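Enoyl-CoA hydratase (Mycobacterium thermoresistibile, PDB 3T3W) probably catalyses the reversible hydration of enoyl-CoA thioesters in lipid metabolism, as a member of the crotonase superfamily. Local coordinates at residues E47-L52 / R104-Y109; E51-W56 / L111-V116. One frame throughout, in Å; residues are numbered along the deposited sequence.

Contact 1: residues E47-L52 / R104-Y109; sequences ELLDEL and RRYLEY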
loop_
_atom_site.group_PDB
_atom_site.type_symbol
_atom_site.label_atom_id
_atom_site.label_comp_id
_atom_site.label_asym_id
_atom_site.label_seq_id
_atom_site.Cartn_x
_atom_site.Cartn_y
_atom_site.Cartn_z
ATOM N N GLU F 47 11.501 23.985 -24.670
ATOM C CA GLU F 47 12.797 24.568 -24.408
ATOM C C GLU F 47 12.852 25.164 -22.996
ATOM O O GLU F 47 13.835 24.974 -22.279
ATOM C CB GLU F 47 13.203 25.623 -25.437
ATOM C CG GLU F 47 14.584 26.226 -25.120
ATOM C CD GLU F 47 15.044 27.277 -26.113
ATOM O OE1 GLU F 47 14.396 27.391 -27.191
ATOM O OE2 GLU F 47 16.082 27.942 -25.790
ATOM N N LEU F 48 11.817 25.911 -22.587
ATOM C CA LEU F 48 11.820 26.444 -21.229
ATOM C C LEU F 48 11.987 25.323 -20.189
ATOM O O LEU F 48 12.739 25.431 -19.249
ATOM C CB LEU F 48 10.548 27.263 -20.968
ATOM C CG LEU F 48 10.451 27.963 -19.606
ATOM C CD1 LEU F 48 9.624 29.253 -19.714
ATOM C CD2 LEU F 48 9.905 27.014 -18.532
ATOM N N LEU F 49 11.245 24.241 -20.367
ATOM C CA LEU F 49 11.297 23.126 -19.413
ATOM C C LEU F 49 12.659 22.428 -19.417
ATOM O O LEU F 49 13.194 22.098 -18.356
ATOM C CB LEU F 49 10.163 22.154 -19.715
ATOM C CG LEU F 49 8.775 22.657 -19.305
ATOM C CD1 LEU F 49 7.678 21.744 -19.868
ATOM C CD2 LEU F 49 8.673 22.737 -17.791
ATOM N N ASP F 50 13.260 22.269 -20.595
ATOM C CA ASP F 50 14.639 21.744 -20.666
ATOM C C ASP F 50 15.631 22.649 -19.930
ATOM O O ASP F 50 16.507 22.177 -19.194
ATOM C CB ASP F 50 15.116 21.554 -22.105
ATOM C CG ASP F 50 14.363 20.480 -22.857
ATOM O OD1 ASP F 50 13.644 19.660 -22.255
ATOM O OD2 ASP F 50 14.485 20.503 -24.116
ATOM N N GLU F 51 15.470 23.960 -20.096
ATOM C CA GLU F 51 16.361 24.914 -19.471
ATOM C C GLU F 51 16.158 24.938 -17.939
ATOM O O GLU F 51 17.118 25.038 -17.140
ATOM C CB GLU F 51 16.132 26.293 -20.117
ATOM C CG GLU F 51 17.152 27.313 -19.784
ATOM C CD GLU F 51 16.968 28.677 -20.477
ATOM O OE1 GLU F 51 16.125 28.800 -21.393
ATOM O OE2 GLU F 51 17.687 29.619 -20.050
ATOM N N LEU F 52 14.896 24.829 -17.536
ATOM C CA LEU F 52 14.556 24.793 -16.110
ATOM C C LEU F 52 15.123 23.524 -15.481
ATOM O O LEU F 52 15.707 23.549 -14.375
ATOM C CB LEU F 52 13.024 24.816 -15.947
ATOM C CG LEU F 52 12.434 24.726 -14.529
ATOM C CD1 LEU F 52 13.080 25.796 -13.606
ATOM C CD2 LEU F 52 10.900 24.875 -14.491
ATOM N N ARG F 104 8.314 12.505 -20.355
ATOM C CA ARG F 104 9.631 13.065 -20.127
ATOM C C ARG F 104 9.539 14.459 -19.504
ATOM O O ARG F 104 9.991 14.700 -18.370
ATOM C CB ARG F 104 10.414 13.114 -21.448
ATOM C CG ARG F 104 11.805 13.732 -21.315
ATOM C CD ARG F 104 12.450 14.003 -22.676
ATOM N NE ARG F 104 13.613 14.896 -22.532
ATOM C CZ ARG F 104 14.250 15.486 -23.539
ATOM N NH1 ARG F 104 13.844 15.290 -24.798
ATOM N NH2 ARG F 104 15.304 16.276 -23.296
ATOM N N ARG F 105 8.947 15.402 -20.210
ATOM C CA ARG F 105 9.080 16.806 -19.746
ATOM C C ARG F 105 8.084 17.248 -18.670
ATOM O O ARG F 105 8.318 18.250 -17.997
ATOM C CB ARG F 105 9.005 17.767 -20.918
ATOM C CG ARG F 105 10.185 17.610 -21.851
ATOM C CD ARG F 105 10.174 18.766 -22.846
ATOM N NE ARG F 105 11.393 18.871 -23.625
ATOM C CZ ARG F 105 11.597 18.350 -24.824
ATOM N NH1 ARG F 105 10.660 17.606 -25.414
ATOM N NH2 ARG F 105 12.747 18.619 -25.463
ATOM N N TYR F 106 6.986 16.517 -18.515
ATOM C CA TYR F 106 6.025 16.838 -17.510
ATOM C C TYR F 106 6.300 15.903 -16.308
ATOM O O TYR F 106 6.850 16.338 -15.272
ATOM C CB TYR F 106 4.611 16.767 -18.084
ATOM C CG TYR F 106 4.360 17.732 -19.257
ATOM C CD1 TYR F 106 5.116 18.902 -19.390
ATOM C CD2 TYR F 106 3.333 17.505 -20.182
ATOM C CE1 TYR F 106 4.870 19.771 -20.432
ATOM C CE2 TYR F 106 3.076 18.385 -21.216
ATOM C CZ TYR F 106 3.862 19.513 -21.336
ATOM O OH TYR F 106 3.633 20.425 -22.356
ATOM N N LEU F 107 6.078 14.617 -16.481
ATOM C CA LEU F 107 6.140 13.690 -15.337
ATOM C C LEU F 107 7.557 13.464 -14.787
ATOM O O LEU F 107 7.807 13.653 -13.577
ATOM C CB LEU F 107 5.524 12.356 -15.733
ATOM C CG LEU F 107 5.288 11.360 -14.592
ATOM C CD1 LEU F 107 4.284 11.927 -13.618
ATOM C CD2 LEU F 107 4.790 10.037 -15.140
ATOM N N GLU F 108 8.486 13.037 -15.644
ATOM C CA GLU F 108 9.836 12.677 -15.204
ATOM C C GLU F 108 10.585 13.910 -14.650
ATOM O O GLU F 108 11.246 13.832 -13.607
ATOM C CB GLU F 108 10.637 12.033 -16.350
ATOM C CG GLU F 108 12.074 11.619 -16.035
ATOM C CD GLU F 108 12.880 11.240 -17.279
ATOM O OE1 GLU F 108 12.310 10.571 -18.183
ATOM O OE2 GLU F 108 14.082 11.645 -17.359
ATOM N N TYR F 109 10.452 15.055 -15.323
ATOM C CA TYR F 109 11.107 16.269 -14.854
ATOM C C TYR F 109 10.594 16.649 -13.479
ATOM O O TYR F 109 11.372 16.928 -12.596
ATOM C CB TYR F 109 10.849 17.413 -15.819
ATOM C CG TYR F 109 11.744 17.490 -17.063
ATOM C CD1 TYR F 109 12.603 16.457 -17.441
ATOM C CD2 TYR F 109 11.682 18.613 -17.897
ATOM C CE1 TYR F 109 13.389 16.542 -18.601
ATOM C CE2 TYR F 109 12.474 18.700 -19.057
ATOM C CZ TYR F 109 13.311 17.676 -19.410
ATOM O OH TYR F 109 14.086 17.759 -20.590
#
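In the crotonase fold of this chain, helices 46-61 and 95-115 run side by side in the same sense, and D50 of the first meets R105 and Y109 of the second. The axes of 47-52 and 104-109 pass 10.4 Å apart at 30°, with L49 facing R105. R105 takes the D50 carboxylate side-on with two nitrogens. Its NE reaches D50 OD1 at 2.8 Å, on the syn side but tilted out of the carboxylate plane, while R105 NH2 gives D50 OD2 a straight bond of 2.9 Å (170°) through the syn lone pair. The two planes are turned by about a third of a right angle against each other, so the pairing is twisted rather than flat. The hydroxyl of Y109 donates to D50 OD1 at 2.6 Å from above the carboxylate plane, on the face opposite R105 NE. R104, whose guanidinium lies over one face of that of R105, adds a long charge contact to D50 without aiming an N-H at it, and a weak bond from R104 NH2 to Y109 OH. Beside this network, L49 extends its CD1 to the edge of the Y106 ring, 3.5 Å from Y106 CE1; the L49 CG, anti to the carbonyl carbon (chi1 -74°), leads the branch there. The other surroundings of Y106 include the stacked ring of H81, L134 of helix 133-136 and the zinc-site residue E163. With two strong donors on one oxygen and a third bond on the other, the D50 carboxylate is held against rotation, and the neighbouring arginines would be expected to stabilise its anionic form.

Contact 2: residues E51-W56 / L111-V116; sequences ELDAAW and LRWRNV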
loop_
_atom_site.group_PDB
_atom_site.type_symbol
_atom_site.label_atom_id
_atom_site.label_comp_id
_atom_site.label_asym_id
_atom_site.label_seq_id
_atom_site.Cartn_x
_atom_site.Cartn_y
_atom_site.Cartn_z
ATOM N N GLU F 51 15.470 23.960 -20.096
ATOM C CA GLU F 51 16.361 24.914 -19.471
ATOM C C GLU F 51 16.158 24.938 -17.939
ATOM O O GLU F 51 17.118 25.038 -17.140
ATOM C CB GLU F 51 16.132 26.293 -20.117
ATOM C CG GLU F 51 17.152 27.313 -19.784
ATOM C CD GLU F 51 16.968 28.677 -20.477
ATOM O OE1 GLU F 51 16.125 28.800 -21.393
ATOM O OE2 GLU F 51 17.687 29.619 -20.050
ATOM N N LEU F 52 14.896 24.829 -17.536
ATOM C CA LEU F 52 14.556 24.793 -16.110
ATOM C C LEU F 52 15.123 23.524 -15.481
ATOM O O LEU F 52 15.707 23.549 -14.375
ATOM C CB LEU F 52 13.024 24.816 -15.947
ATOM C CG LEU F 52 12.434 24.726 -14.529
ATOM C CD1 LEU F 52 13.080 25.796 -13.606
ATOM C CD2 LEU F 52 10.900 24.875 -14.491
ATOM N N ASP F 53 14.969 22.390 -16.174
ATOM C CA ASP F 53 15.563 21.135 -15.685
ATOM C C ASP F 53 17.085 21.233 -15.507
ATOM O O ASP F 53 17.666 20.764 -14.495
ATOM C CB ASP F 53 15.225 19.976 -16.616
ATOM C CG ASP F 53 15.656 18.645 -16.047
ATOM O OD1 ASP F 53 15.293 18.281 -14.896
ATOM O OD2 ASP F 53 16.409 17.973 -16.749
ATOM N N ALA F 54 17.745 21.884 -16.460
ATOM C CA ALA F 54 19.185 22.068 -16.376
ATOM C C ALA F 54 19.579 22.899 -15.154
ATOM O O ALA F 54 20.603 22.642 -14.525
ATOM C CB ALA F 54 19.734 22.705 -17.676
ATOM N N ALA F 55 18.776 23.925 -14.842
ATOM C CA ALA F 55 18.993 24.807 -13.696
ATOM C C ALA F 55 18.845 24.012 -12.376
ATOM O O ALA F 55 19.656 24.147 -11.453
ATOM C CB ALA F 55 17.981 25.979 -13.728
ATOM N N TRP F 56 17.811 23.177 -12.272
ATOM C CA TRP F 56 17.667 22.323 -11.093
ATOM C C TRP F 56 18.865 21.411 -10.925
ATOM O O TRP F 56 19.378 21.236 -9.821
ATOM C CB TRP F 56 16.422 21.468 -11.216
ATOM C CG TRP F 56 15.154 22.130 -10.758
ATOM C CD1 TRP F 56 14.226 22.824 -11.508
ATOM C CD2 TRP F 56 14.593 22.071 -9.394
ATOM N NE1 TRP F 56 13.166 23.221 -10.721
ATOM C CE2 TRP F 56 13.336 22.777 -9.433
ATOM C CE3 TRP F 56 15.024 21.521 -8.198
ATOM C CZ2 TRP F 56 12.537 22.919 -8.303
ATOM C CZ3 TRP F 56 14.219 21.648 -7.065
ATOM C CH2 TRP F 56 13.006 22.341 -7.107
ATOM N N LEU F 111 9.080 14.862 -11.171
ATOM C CA LEU F 111 9.541 13.912 -10.150
ATOM C C LEU F 111 11.025 14.078 -9.803
ATOM O O LEU F 111 11.394 14.021 -8.632
ATOM C CB LEU F 111 9.214 12.464 -10.559
ATOM C CG LEU F 111 7.771 12.048 -10.308
ATOM C CD1 LEU F 111 7.514 10.692 -11.003
ATOM C CD2 LEU F 111 7.446 11.956 -8.805
ATOM N N ARG F 112 11.858 14.339 -10.801
ATOM C CA ARG F 112 13.249 14.556 -10.568
ATOM C C ARG F 112 13.457 15.777 -9.669
ATOM O O ARG F 112 14.234 15.710 -8.704
ATOM C CB ARG F 112 13.995 14.767 -11.893
ATOM C CG ARG F 112 15.437 15.061 -11.628
ATOM C CD ARG F 112 16.312 14.666 -12.765
ATOM N NE ARG F 112 16.021 15.286 -14.038
ATOM C CZ ARG F 112 15.608 14.631 -15.124
ATOM N NH1 ARG F 112 15.477 15.267 -16.283
ATOM N NH2 ARG F 112 15.314 13.337 -15.070
ATOM N N TRP F 113 12.729 16.862 -9.921
ATOM C CA TRP F 113 12.874 18.057 -9.059
ATOM C C TRP F 113 12.415 17.783 -7.626
ATOM O O TRP F 113 13.068 18.207 -6.646
ATOM C CB TRP F 113 12.090 19.207 -9.638
ATOM C CG TRP F 113 12.454 19.499 -11.063
ATOM C CD1 TRP F 113 13.651 19.236 -11.732
ATOM C CD2 TRP F 113 11.573 20.103 -12.056
ATOM N NE1 TRP F 113 13.562 19.641 -13.064
ATOM C CE2 TRP F 113 12.335 20.188 -13.300
ATOM C CE3 TRP F 113 10.263 20.562 -12.024
ATOM C CZ2 TRP F 113 11.774 20.698 -14.470
ATOM C CZ3 TRP F 113 9.710 21.076 -13.196
ATOM C CH2 TRP F 113 10.460 21.146 -14.395
ATOM N N ARG F 114 11.295 17.079 -7.507
ATOM C CA ARG F 114 10.763 16.651 -6.234
ATOM C C ARG F 114 11.830 15.962 -5.385
ATOM O O ARG F 114 11.866 16.159 -4.154
ATOM C CB ARG F 114 9.534 15.750 -6.447
ATOM C CG ARG F 114 8.796 15.325 -5.185
ATOM C CD ARG F 114 9.203 13.931 -4.731
ATOM N NE ARG F 114 8.279 13.435 -3.699
ATOM C CZ ARG F 114 8.376 12.232 -3.127
ATOM N NH1 ARG F 114 9.384 11.411 -3.455
ATOM N NH2 ARG F 114 7.452 11.878 -2.227
ATOM N N ASN F 115 12.657 15.142 -6.029
ATOM C CA ASN F 115 13.633 14.296 -5.347
ATOM C C ASN F 115 15.021 14.903 -5.164
ATOM O O ASN F 115 15.908 14.268 -4.564
ATOM C CB ASN F 115 13.710 12.938 -6.054
ATOM C CG ASN F 115 12.449 12.124 -5.839
ATOM O OD1 ASN F 115 11.987 12.004 -4.688
ATOM N ND2 ASN F 115 11.893 11.545 -6.922
ATOM N N VAL F 116 15.250 16.124 -5.667
ATOM C CA VAL F 116 16.556 16.730 -5.464
ATOM C C VAL F 116 16.832 16.811 -3.954
ATOM O O VAL F 116 15.970 17.270 -3.213
ATOM C CB VAL F 116 16.658 18.124 -6.151
ATOM C CG1 VAL F 116 17.865 18.935 -5.637
ATOM C CG2 VAL F 116 16.681 17.967 -7.665
#
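D53 and R112 form a salt bridge in which R112 presents NE and NH1 to separate carboxylate oxygens. R112 NH1 meets D53 OD2 at 2.9 Å with a nearly straight N-H (166°), yet it comes from above the carboxylate plane. R112 NE lies 3.2 Å from D53 OD1 and uses the syn lone pair of that oxygen. R112 is bent at its third side-chain torsion, which turns the guanidinium back to the carboxylate, and the two planes are steeply inclined to each other. The anti lone pair of D53 OD1 is taken by the indole N-H of W113, with W113 NE1 2.9 Å away, so one oxygen receives two donors from different sides. R112 has a further charge partner in E108, one turn earlier on its own helix. This bonding lies along the pairing of helices 46-61 and 95-115 of the crotonase fold; the segments 51-56 and 111-115 run at 20° to each other, W56 and W113 being the residues of closest backbone approach. Their five-membered rings stack face to face, centroids 3.7 Å apart and planes only 8° from parallel; W56 CG and W113 CD1 approach to 3.4 Å. The long directions of the two side chains nevertheless cross near a right angle, and W113 CB sits over the centre of the W56 six-membered ring as a CH-pi contact, almost on its normal. At the far end of the W113 indole, L52 CD2 touches W113 CH2 at 3.8 Å. V116 CG2 packs 4.0 Å from W56 CE3, and I68 of strand 67-72 touches both W56 and V116.

Contacts 1 and 2 are successive levels of one interface between helices 46-61 and 95-115, their centres about 8 Å apart. About two turns on, the nearest backbone pair L49-R105 of contact 1 gives way to W56-W113 of contact 2, the first segments overlapping at E51 and L52. The angle between the segments is 30° in contact 1 and 20° in contact 2, with 10.4 and 10.6 Å between the segment axes, so the helices stay at nearly the same distance. The levels meet directly through Y109 CE1 and D53 OD2 at 3.8 Å. Contact 1 lies nearer the zinc ion, contact 2 is the more buried, next to strands 30-35 and 67-72; together they join two helices separated by strand 67-72 in sequence.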